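Local atomic coordinates of toll-like receptor 13 (Mus musculus, PDB entry 4Z0C), a protein that recognises bacterial 23S ribosomal RNA as an innate immune receptor and signals through MYD88 and TRAF6 to activate NF-kappa-B. Residues 112-117 and 134-139; 182-187 and 205-210; 307-312 and 334-339. One frame throughout, in Å; residues are numbered along the deposited sequence.

Contact 1. Residues 112-117 and 134-139; sequences LLSHNQ and YLSLSR. With nucleotides of chain C.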
loop_
_atom_site.group_PDB
_atom_site.type_symbol
_atom_site.label_atom_id
_atom_site.label_comp_id
_atom_site.label_asym_id
_atom_site.label_seq_id
_atom_site.Cartn_x
_atom_site.Cartn_y
_atom_site.Cartn_z
ATOM N N LEU A 112 -36.813 -3.154 -17.119
ATOM C CA LEU A 112 -35.651 -2.323 -17.425
ATOM C C LEU A 112 -35.117 -2.658 -18.810
ATOM O O LEU A 112 -34.662 -3.775 -19.074
ATOM C CB LEU A 112 -34.561 -2.510 -16.363
ATOM C CG LEU A 112 -35.042 -2.296 -14.923
ATOM C CD1 LEU A 112 -33.959 -2.578 -13.890
ATOM C CD2 LEU A 112 -35.577 -0.900 -14.757
ATOM N N LEU A 113 -35.188 -1.674 -19.694
ATOM C CA LEU A 113 -34.718 -1.838 -21.062
ATOM C C LEU A 113 -33.652 -0.806 -21.407
ATOM O O LEU A 113 -33.388 -0.545 -22.588
ATOM C CB LEU A 113 -35.888 -1.717 -22.030
ATOM C CG LEU A 113 -36.834 -2.911 -22.056
ATOM C CD1 LEU A 113 -38.151 -2.493 -22.675
ATOM C CD2 LEU A 113 -36.193 -4.002 -22.879
ATOM N N SER A 114 -33.021 -0.260 -20.368
ATOM C CA SER A 114 -31.978 0.745 -20.521
ATOM C C SER A 114 -30.834 0.192 -21.334
ATOM O O SER A 114 -30.648 -1.017 -21.392
ATOM C CB SER A 114 -31.448 1.179 -19.157
ATOM O OG SER A 114 -32.383 0.852 -18.143
ATOM N N HIS A 115 -30.111 1.074 -22.013
ATOM C CA HIS A 115 -28.849 0.705 -22.654
ATOM C C HIS A 115 -29.023 -0.383 -23.715
ATOM O O HIS A 115 -28.391 -1.440 -23.677
ATOM C CB HIS A 115 -27.822 0.309 -21.593
ATOM C CG HIS A 115 -26.413 0.241 -22.097
ATOM N ND1 HIS A 115 -26.089 0.339 -23.435
ATOM C CD2 HIS A 115 -25.240 0.107 -21.436
ATOM C CE1 HIS A 115 -24.778 0.238 -23.578
ATOM N NE2 HIS A 115 -24.243 0.104 -22.381
ATOM N N ASN A 116 -29.907 -0.112 -24.659
ATOM C CA ASN A 116 -30.064 -0.967 -25.824
ATOM C C ASN A 116 -30.041 -0.052 -27.046
ATOM O O ASN A 116 -29.537 1.059 -26.951
ATOM C CB ASN A 116 -31.370 -1.758 -25.730
ATOM C CG ASN A 116 -31.251 -2.998 -24.855
ATOM O OD1 ASN A 116 -30.735 -4.022 -25.301
ATOM N ND2 ASN A 116 -31.739 -2.922 -23.617
ATOM N N GLN A 117 -30.601 -0.488 -28.172
ATOM C CA GLN A 117 -30.658 0.364 -29.361
ATOM C C GLN A 117 -32.090 0.441 -29.908
ATOM O O GLN A 117 -32.303 0.483 -31.118
ATOM C CB GLN A 117 -29.711 -0.131 -30.457
ATOM C CG GLN A 117 -28.278 -0.400 -30.012
ATOM C CD GLN A 117 -28.127 -1.786 -29.432
ATOM O OE1 GLN A 117 -28.647 -2.764 -29.997
ATOM N NE2 GLN A 117 -27.405 -1.893 -28.311
ATOM N N TYR A 134 -43.082 0.636 -13.205
ATOM C CA TYR A 134 -41.820 1.280 -13.571
ATOM C C TYR A 134 -41.276 0.748 -14.893
ATOM O O TYR A 134 -41.118 -0.455 -15.069
ATOM C CB TYR A 134 -40.784 1.084 -12.447
ATOM C CG TYR A 134 -41.374 1.295 -11.065
ATOM C CD1 TYR A 134 -41.709 2.576 -10.631
ATOM C CD2 TYR A 134 -41.597 0.224 -10.193
ATOM C CE1 TYR A 134 -42.261 2.803 -9.381
ATOM C CE2 TYR A 134 -42.149 0.441 -8.922
ATOM C CZ TYR A 134 -42.476 1.745 -8.528
ATOM O OH TYR A 134 -43.023 2.015 -7.290
ATOM N N LEU A 135 -41.025 1.649 -15.832
ATOM C CA LEU A 135 -40.481 1.267 -17.127
ATOM C C LEU A 135 -39.280 2.151 -17.455
ATOM O O LEU A 135 -39.415 3.382 -17.530
ATOM C CB LEU A 135 -41.529 1.440 -18.225
ATOM C CG LEU A 135 -41.069 1.132 -19.651
ATOM C CD1 LEU A 135 -40.620 -0.299 -19.741
ATOM C CD2 LEU A 135 -42.170 1.400 -20.660
ATOM N N SER A 136 -38.116 1.536 -17.668
ATOM C CA SER A 136 -36.950 2.312 -18.037
ATOM C C SER A 136 -36.548 2.075 -19.491
ATOM O O SER A 136 -36.282 0.947 -19.891
ATOM C CB SER A 136 -35.777 2.023 -17.098
ATOM O OG SER A 136 -34.628 2.738 -17.528
ATOM N N LEU A 137 -36.514 3.152 -20.276
ATOM C CA LEU A 137 -36.050 3.080 -21.658
ATOM C C LEU A 137 -34.831 3.998 -21.891
ATOM O O LEU A 137 -34.466 4.308 -23.035
ATOM C CB LEU A 137 -37.182 3.457 -22.625
ATOM C CG LEU A 137 -38.477 2.626 -22.712
ATOM C CD1 LEU A 137 -39.451 3.354 -23.552
ATOM C CD2 LEU A 137 -38.237 1.281 -23.323
ATOM N N SER A 138 -34.182 4.401 -20.804
ATOM C CA SER A 138 -33.007 5.270 -20.910
ATOM C C SER A 138 -31.921 4.636 -21.755
ATOM O O SER A 138 -31.824 3.413 -21.828
ATOM C CB SER A 138 -32.428 5.634 -19.541
ATOM O OG SER A 138 -32.056 4.489 -18.797
ATOM N N ARG A 139 -31.130 5.473 -22.413
ATOM C CA ARG A 139 -30.017 5.011 -23.235
ATOM C C ARG A 139 -30.507 4.099 -24.352
ATOM O O ARG A 139 -30.220 2.913 -24.374
ATOM C CB ARG A 139 -28.947 4.321 -22.381
ATOM C CG ARG A 139 -27.544 4.429 -22.957
ATOM C CD ARG A 139 -26.569 5.036 -21.957
ATOM N NE ARG A 139 -25.658 4.078 -21.329
ATOM C CZ ARG A 139 -24.535 3.601 -21.877
ATOM N NH1 ARG A 139 -23.784 2.753 -21.192
ATOM N NH2 ARG A 139 -24.157 3.949 -23.099
ATOM P P C C 13 -14.536 1.300 -23.129
ATOM O OP1 C C 13 -13.661 1.748 -24.249
ATOM O OP2 C C 13 -14.139 1.518 -21.716
ATOM O "O5'" C C 13 -15.932 2.046 -23.250
ATOM C "C5'" C C 13 -16.819 1.774 -24.321
ATOM C "C4'" C C 13 -18.215 2.212 -23.974
ATOM O "O4'" C C 13 -18.942 1.143 -23.314
ATOM C "C3'" C C 13 -18.309 3.371 -22.998
ATOM O "O3'" C C 13 -18.045 4.626 -23.599
ATOM C "C2'" C C 13 -19.724 3.230 -22.460
ATOM O "O2'" C C 13 -20.653 3.759 -23.393
ATOM C "C1'" C C 13 -19.881 1.700 -22.413
ATOM N N1 C C 13 -19.638 1.158 -21.056
ATOM C C2 C C 13 -20.721 1.067 -20.176
ATOM O O2 C C 13 -21.839 1.420 -20.574
ATOM N N3 C C 13 -20.525 0.582 -18.923
ATOM C C4 C C 13 -19.305 0.211 -18.538
ATOM N N4 C C 13 -19.159 -0.258 -17.295
ATOM C C5 C C 13 -18.180 0.302 -19.409
ATOM C C6 C C 13 -18.387 0.775 -20.642
#
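H115 and R139 run alongside each other toward cytidine 13 of the RNA, chain C. The guanidinium of R139 covers one face of the imidazole. Its CZ sits over the ring centre, 3.5 Å above the plane, and the two planes are 34° apart. H115 NE2 comes within 2.9 Å of R139 NH1, but the angle is wrong for a hydrogen bond. Both groups turn instead to the cytosine carbonyl. H115 NE2 makes a weak bond to O2 of cytidine 13 of chain C at 3.3 Å. R139 NH1 also reaches this O2, at the guanidinium edge, but so closely that the bond length is doubtful. H115 gets there with CG anti to the backbone N (chi1 -166°), while the R139 chain turns at chi2 and chi3, which lays its guanidinium over the ring. The two segments belong to successive leucine-rich repeats, LRR 4 and LRR 5, of the receptor's extracellular domain, joined by one parallel bridge, L112 with S136. H115 of LRR 4 and R139 of LRR 5 thus both face the same nucleotide. Behind them H115 N donates to S138 O at 2.9 Å, and N116 N to R139 O. S114 OG and S136 OG share a hydrogen bond of 3.0 Å. Toward the buried core L113 and L137 pack together, CD1 of L113 being 3.8 Å from CD2 of L137. N116 belongs to the asparagine ladder of the repeats. Its ND2 bonds L113 O at 3.1 Å from above the carbonyl plane, 69° out of it, and also L90 O. N140 places its own ND2 on L113 O and L137 O.

Contact 2. Residues 182-187 and 205-210; sequences THLSFE and TNLSAS. With NAG (2-acetamido-2-deoxy-beta-D-glucopyranose), chain N; NAG (2-acetamido-2-deoxy-beta-D-glucopyranose), chain F.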
loop_
_atom_site.group_PDB
_atom_site.type_symbol
_atom_site.label_atom_id
_atom_site.label_comp_id
_atom_site.label_asym_id
_atom_site.label_seq_id
_atom_site.Cartn_x
_atom_site.Cartn_y
_atom_site.Cartn_z
ATOM N N THR A 182 -46.538 9.392 -12.365
ATOM C CA THR A 182 -46.058 10.339 -11.358
ATOM C C THR A 182 -44.700 10.939 -11.722
ATOM O O THR A 182 -44.432 12.112 -11.436
ATOM C CB THR A 182 -45.937 9.678 -9.975
ATOM O OG1 THR A 182 -45.057 8.549 -10.058
ATOM C CG2 THR A 182 -47.278 9.202 -9.493
ATOM N N HIS A 183 -43.855 10.136 -12.366
ATOM C CA HIS A 183 -42.506 10.561 -12.740
ATOM C C HIS A 183 -42.256 10.386 -14.227
ATOM O O HIS A 183 -42.475 9.301 -14.788
ATOM C CB HIS A 183 -41.445 9.751 -11.986
ATOM C CG HIS A 183 -41.434 9.986 -10.509
ATOM N ND1 HIS A 183 -42.516 9.710 -9.700
ATOM C CD2 HIS A 183 -40.466 10.464 -9.694
ATOM C CE1 HIS A 183 -42.219 10.020 -8.451
ATOM N NE2 HIS A 183 -40.980 10.474 -8.419
ATOM N N LEU A 184 -41.735 11.435 -14.849
ATOM C CA LEU A 184 -41.427 11.377 -16.263
ATOM C C LEU A 184 -40.115 12.114 -16.522
ATOM O O LEU A 184 -39.895 13.201 -16.004
ATOM C CB LEU A 184 -42.566 12.012 -17.063
ATOM C CG LEU A 184 -42.417 12.143 -18.577
ATOM C CD1 LEU A 184 -42.375 10.775 -19.243
ATOM C CD2 LEU A 184 -43.544 13.003 -19.135
ATOM N N SER A 185 -39.239 11.521 -17.320
ATOM C CA SER A 185 -37.971 12.159 -17.588
ATOM C C SER A 185 -37.590 12.187 -19.060
ATOM O O SER A 185 -37.591 11.152 -19.721
ATOM C CB SER A 185 -36.857 11.490 -16.773
ATOM O OG SER A 185 -35.605 12.059 -17.111
ATOM N N PHE A 186 -37.255 13.377 -19.559
ATOM C CA PHE A 186 -36.692 13.542 -20.905
ATOM C C PHE A 186 -35.217 13.976 -20.859
ATOM O O PHE A 186 -34.704 14.553 -21.823
ATOM C CB PHE A 186 -37.473 14.598 -21.698
ATOM C CG PHE A 186 -38.885 14.218 -21.978
ATOM C CD1 PHE A 186 -39.198 13.398 -23.059
ATOM C CD2 PHE A 186 -39.907 14.670 -21.159
ATOM C CE1 PHE A 186 -40.510 13.029 -23.318
ATOM C CE2 PHE A 186 -41.218 14.303 -21.409
ATOM C CZ PHE A 186 -41.516 13.479 -22.490
ATOM N N GLU A 187 -34.549 13.730 -19.738
ATOM C CA GLU A 187 -33.168 14.166 -19.573
ATOM C C GLU A 187 -32.278 13.675 -20.716
ATOM O O GLU A 187 -32.336 12.518 -21.110
ATOM C CB GLU A 187 -32.608 13.678 -18.229
ATOM C CG GLU A 187 -31.136 13.971 -18.027
ATOM C CD GLU A 187 -30.545 13.236 -16.834
ATOM O OE1 GLU A 187 -31.299 12.983 -15.867
ATOM O OE2 GLU A 187 -29.324 12.932 -16.855
ATOM N N THR A 205 -45.901 14.365 -10.693
ATOM C CA THR A 205 -45.265 15.183 -9.653
ATOM C C THR A 205 -43.841 15.589 -9.998
ATOM O O THR A 205 -43.346 16.591 -9.508
ATOM C CB THR A 205 -45.241 14.459 -8.313
ATOM O OG1 THR A 205 -44.702 13.157 -8.521
ATOM C CG2 THR A 205 -46.645 14.281 -7.774
ATOM N N ASN A 206 -43.189 14.796 -10.837
ATOM C CA ASN A 206 -41.791 14.999 -11.171
ATOM C C ASN A 206 -41.601 14.976 -12.683
ATOM O O ASN A 206 -41.886 13.978 -13.338
ATOM C CB ASN A 206 -40.904 13.901 -10.539
ATOM C CG ASN A 206 -40.774 14.025 -9.009
ATOM O OD1 ASN A 206 -41.758 13.894 -8.278
ATOM N ND2 ASN A 206 -39.539 14.254 -8.527
ATOM N N LEU A 207 -41.098 16.075 -13.226
ATOM C CA LEU A 207 -40.771 16.150 -14.642
ATOM C C LEU A 207 -39.354 16.618 -14.823
ATOM O O LEU A 207 -38.930 17.588 -14.198
ATOM C CB LEU A 207 -41.695 17.126 -15.364
ATOM C CG LEU A 207 -41.332 17.422 -16.825
ATOM C CD1 LEU A 207 -41.471 16.194 -17.716
ATOM C CD2 LEU A 207 -42.120 18.643 -17.380
ATOM N N SER A 208 -38.620 15.946 -15.692
ATOM C CA SER A 208 -37.298 16.433 -16.049
ATOM C C SER A 208 -37.163 16.645 -17.539
ATOM O O SER A 208 -37.551 15.787 -18.327
ATOM C CB SER A 208 -36.188 15.481 -15.553
ATOM O OG SER A 208 -34.942 15.969 -16.010
ATOM N N ALA A 209 -36.629 17.794 -17.926
ATOM C CA ALA A 209 -36.304 18.031 -19.326
ATOM C C ALA A 209 -34.870 18.517 -19.390
ATOM O O ALA A 209 -34.476 19.195 -20.332
ATOM C CB ALA A 209 -37.262 19.057 -19.951
ATOM N N SER A 210 -34.083 18.125 -18.393
ATOM C CA SER A 210 -32.699 18.557 -18.260
ATOM C C SER A 210 -31.787 18.120 -19.418
ATOM O O SER A 210 -32.040 17.114 -20.069
ATOM C CB SER A 210 -32.138 18.072 -16.922
ATOM O OG SER A 210 -31.222 17.022 -17.126
HETATM C C1 NAG N . -39.495 14.203 -7.074
HETATM C C2 NAG N . -38.131 13.621 -6.677
HETATM C C3 NAG N . -37.910 13.665 -5.176
HETATM C C4 NAG N . -38.103 15.077 -4.653
HETATM C C5 NAG N . -39.490 15.558 -5.047
HETATM C C6 NAG N . -39.662 16.990 -4.533
HETATM C C7 NAG N . -37.231 11.896 -8.114
HETATM C C8 NAG N . -36.896 10.434 -8.228
HETATM N N2 NAG N . -37.996 12.239 -7.088
HETATM O O3 NAG N . -36.621 13.183 -4.897
HETATM O O4 NAG N . -37.982 15.122 -3.244
HETATM O O5 NAG N . -39.694 15.477 -6.459
HETATM O O6 NAG N . -40.976 17.433 -4.771
HETATM O O7 NAG N . -36.822 12.721 -8.933
HETATM C C1 NAG F . -31.946 17.409 -12.350
HETATM C C2 NAG F . -31.605 17.003 -10.923
HETATM C C3 NAG F . -30.101 16.799 -10.733
HETATM C C4 NAG F . -29.562 15.908 -11.838
HETATM C C5 NAG F . -29.888 16.623 -13.144
HETATM C C6 NAG F . -29.227 16.024 -14.372
HETATM C C7 NAG F . -32.904 17.680 -9.051
HETATM C C8 NAG F . -33.305 18.729 -8.057
HETATM N N2 NAG F . -32.085 18.035 -10.028
HETATM O O3 NAG F . -29.825 16.254 -9.466
HETATM O O4 NAG F . -28.186 15.679 -11.655
HETATM O O5 NAG F . -31.287 16.556 -13.269
HETATM O O6 NAG F . -29.289 14.624 -14.229
HETATM O O7 NAG F . -33.304 16.522 -8.964
HETATM O O HOH W 1 -33.039 14.859 -14.494
#
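H183 and N206 stand next to each other on neighbouring strands of the leucine-rich-repeat solenoid, in LRR 7 and LRR 8. The strands 183-185 and 206-208 are parallel. The N206 amide is stacked on the H183 ring, the planes only 12° apart, with OD1 over one face, 3.5 Å from H183 NE2. Both side chains place CG beside the backbone N (chi1 -66° for H183, -71° for N206), which keeps them aligned. The ring is fixed by H183 ND1, which donates in the ring plane to T182 OG1 at 2.8 Å; T182 OG1 is also bonded to E159 O. N206 ND2 carries the N-linked sugar, NAG of chain N, whose N2 lies at the edge of the H183 ring. T182 O takes two backbone donors, T205 N and N206 N, at the start of the pairing. On the buried face, L184 and L207 both reach into the core. CD2 of L184 meets CD1 of L207 at 4.1 Å. That same CD1 touches the edge of the F186 ring, which packs edge-to-face with F145. F186 N bonds S208 O at 2.7 Å. S185 OG accepts from E187 N in an ST turn. In E187, CG stands anti to the backbone N and the chain is extended beyond it. This carries it past S210 OG, 3.2 Å from E187 CG, and sets the carboxylate beside NAG of chain F. One water fastens this corner: it donates to E187 OE1 and to O5 of that sugar, and accepts from S208 OG at 2.7 Å.

Contact 3. Residues 307-312 and 334-339; sequences FLDLGQ and NLNKCQ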
loop_
_atom_site.group_PDB
_atom_site.type_symbol
_atom_site.label_atom_id
_atom_site.label_comp_id
_atom_site.label_asym_id
_atom_site.label_seq_id
_atom_site.Cartn_x
_atom_site.Cartn_y
_atom_site.Cartn_z
ATOM N N PHE A 307 -34.222 24.769 1.115
ATOM C CA PHE A 307 -33.023 24.180 0.559
ATOM C C PHE A 307 -32.591 24.974 -0.667
ATOM O O PHE A 307 -33.311 25.043 -1.660
ATOM C CB PHE A 307 -33.289 22.707 0.181
ATOM C CG PHE A 307 -32.116 22.014 -0.487
ATOM C CD1 PHE A 307 -30.810 22.377 -0.201
ATOM C CD2 PHE A 307 -32.329 20.993 -1.397
ATOM C CE1 PHE A 307 -29.746 21.737 -0.819
ATOM C CE2 PHE A 307 -31.264 20.350 -2.015
ATOM C CZ PHE A 307 -29.978 20.721 -1.726
ATOM N N LEU A 308 -31.394 25.548 -0.594
ATOM C CA LEU A 308 -30.776 26.232 -1.720
ATOM C C LEU A 308 -29.436 25.555 -2.069
ATOM O O LEU A 308 -28.580 25.362 -1.209
ATOM C CB LEU A 308 -30.572 27.715 -1.380
ATOM C CG LEU A 308 -29.754 28.570 -2.358
ATOM C CD1 LEU A 308 -30.338 28.539 -3.773
ATOM C CD2 LEU A 308 -29.603 30.008 -1.867
ATOM N N ASP A 309 -29.264 25.187 -3.335
ATOM C CA ASP A 309 -28.039 24.556 -3.779
ATOM C C ASP A 309 -27.299 25.488 -4.730
ATOM O O ASP A 309 -27.755 25.722 -5.841
ATOM C CB ASP A 309 -28.329 23.232 -4.482
ATOM C CG ASP A 309 -27.068 22.378 -4.697
ATOM O OD1 ASP A 309 -25.968 22.936 -4.950
ATOM O OD2 ASP A 309 -27.181 21.133 -4.611
ATOM N N LEU A 310 -26.146 26.002 -4.298
ATOM C CA LEU A 310 -25.381 26.944 -5.110
ATOM C C LEU A 310 -24.060 26.375 -5.602
ATOM O O LEU A 310 -23.140 27.123 -5.915
ATOM C CB LEU A 310 -25.136 28.241 -4.342
ATOM C CG LEU A 310 -26.339 29.183 -4.208
ATOM C CD1 LEU A 310 -26.053 30.320 -3.226
ATOM C CD2 LEU A 310 -26.724 29.721 -5.571
ATOM N N GLY A 311 -23.969 25.053 -5.671
ATOM C CA GLY A 311 -22.746 24.396 -6.099
ATOM C C GLY A 311 -22.243 24.798 -7.471
ATOM O O GLY A 311 -23.031 25.036 -8.380
ATOM N N GLN A 312 -20.922 24.851 -7.613
ATOM C CA GLN A 312 -20.253 25.160 -8.881
ATOM C C GLN A 312 -20.480 26.593 -9.381
ATOM O O GLN A 312 -20.427 26.847 -10.584
ATOM C CB GLN A 312 -20.633 24.154 -9.971
ATOM C CG GLN A 312 -20.158 22.725 -9.721
ATOM C CD GLN A 312 -20.524 21.788 -10.848
ATOM O OE1 GLN A 312 -21.575 21.153 -10.832
ATOM N NE2 GLN A 312 -19.683 21.749 -11.873
ATOM N N ASN A 334 -25.989 24.308 0.171
ATOM C CA ASN A 334 -24.815 23.765 -0.494
ATOM C C ASN A 334 -24.037 24.838 -1.262
ATOM O O ASN A 334 -24.590 25.536 -2.120
ATOM C CB ASN A 334 -25.167 22.632 -1.458
ATOM C CG ASN A 334 -25.768 21.406 -0.758
ATOM O OD1 ASN A 334 -25.763 21.295 0.471
ATOM N ND2 ASN A 334 -26.267 20.468 -1.556
ATOM N N LEU A 335 -22.744 24.930 -0.955
ATOM C CA LEU A 335 -21.823 25.876 -1.577
ATOM C C LEU A 335 -20.544 25.150 -2.013
ATOM O O LEU A 335 -19.469 25.735 -2.079
ATOM C CB LEU A 335 -21.483 26.991 -0.594
ATOM C CG LEU A 335 -22.561 28.054 -0.437
ATOM C CD1 LEU A 335 -22.322 28.922 0.789
ATOM C CD2 LEU A 335 -22.604 28.891 -1.691
ATOM N N ASN A 336 -20.684 23.865 -2.312
ATOM C CA ASN A 336 -19.588 23.042 -2.795
ATOM C C ASN A 336 -19.125 23.336 -4.246
ATOM O O ASN A 336 -19.904 23.784 -5.076
ATOM C CB ASN A 336 -19.967 21.557 -2.631
ATOM C CG ASN A 336 -21.177 21.168 -3.456
ATOM O OD1 ASN A 336 -22.266 21.741 -3.312
ATOM N ND2 ASN A 336 -20.992 20.201 -4.341
ATOM N N LYS A 337 -17.842 23.092 -4.525
ATOM C CA LYS A 337 -17.251 23.250 -5.863
ATOM C C LYS A 337 -17.345 24.664 -6.430
ATOM O O LYS A 337 -17.368 24.842 -7.641
ATOM C CB LYS A 337 -17.842 22.273 -6.897
ATOM C CG LYS A 337 -17.635 20.781 -6.667
ATOM C CD LYS A 337 -17.897 20.041 -7.995
ATOM C CE LYS A 337 -18.207 18.548 -7.855
ATOM N NZ LYS A 337 -18.065 18.012 -6.478
ATOM N N CYS A 338 -17.402 25.665 -5.563
ATOM C CA CYS A 338 -17.236 27.046 -6.004
ATOM C C CYS A 338 -15.742 27.391 -5.957
ATOM O O CYS A 338 -14.899 26.509 -6.101
ATOM C CB CYS A 338 -18.034 27.984 -5.108
ATOM S SG CYS A 338 -19.815 27.648 -5.099
ATOM N N GLN A 339 -15.409 28.659 -5.747
ATOM C CA GLN A 339 -13.999 29.054 -5.614
ATOM C C GLN A 339 -13.776 29.786 -4.298
ATOM O O GLN A 339 -12.950 30.663 -4.207
ATOM C CB GLN A 339 -13.584 29.952 -6.780
ATOM C CG GLN A 339 -13.713 29.297 -8.146
ATOM C CD GLN A 339 -12.669 28.223 -8.355
ATOM O OE1 GLN A 339 -11.498 28.427 -8.056
ATOM N NE2 GLN A 339 -13.087 27.074 -8.860
#
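L310 and L335 form the close-packed inner side of this contact between two leucine-rich repeats, LRR 12 and LRR 13. The two leucines pack flank to flank, with L310 CB 3.7 Å from L335 CD2, and I296 of helix 293-302 also touches L310. Backbone bonds bind the two turns: N334 N to L308 O, L310 N to N334 O at 2.7 Å, and Q312 N to N336 O. D309 and N334 make the one parallel bridge. Their side chains are close, but the polar link between them is weak. N334 ND2 gives a weak bond to D309 OD2, 3.3 Å long, with the amide and carboxylate planes 83° apart. The same ND2 lies at the edge of the F307 ring. The carboxylate has firmer holds: D309 OD1 accepts from G311 N in an Asx turn and from the side chain of Q287. At the far end the contact opens to solvent. Q312 and K337 run alongside through their aliphatic parts, Q312 CG touching K337 CB, and the exposed lysine then leads away. C338, buried beside this open end, holds its SG 3.5 Å from L310 O.

From the N terminus the chain winds through successive leucine-rich repeats, and the three contacts follow in series; none nests within or crosses another. Contact 1 closes the turn from LRR 4 to LRR 5, contact 2 that from LRR 7 to LRR 8, and contact 3 that from LRR 12 to LRR 13. Each joins neighbouring parallel strands or the loops just after them. The centres of contacts 1 and 2 are about 15 Å apart; that of contact 3 lies about 23 Å from the centre of contact 2 and about 32 Å from that of contact 1. None touches another. Only contact 1 meets the RNA; the other two stay about 14 Å from it at their nearest atoms.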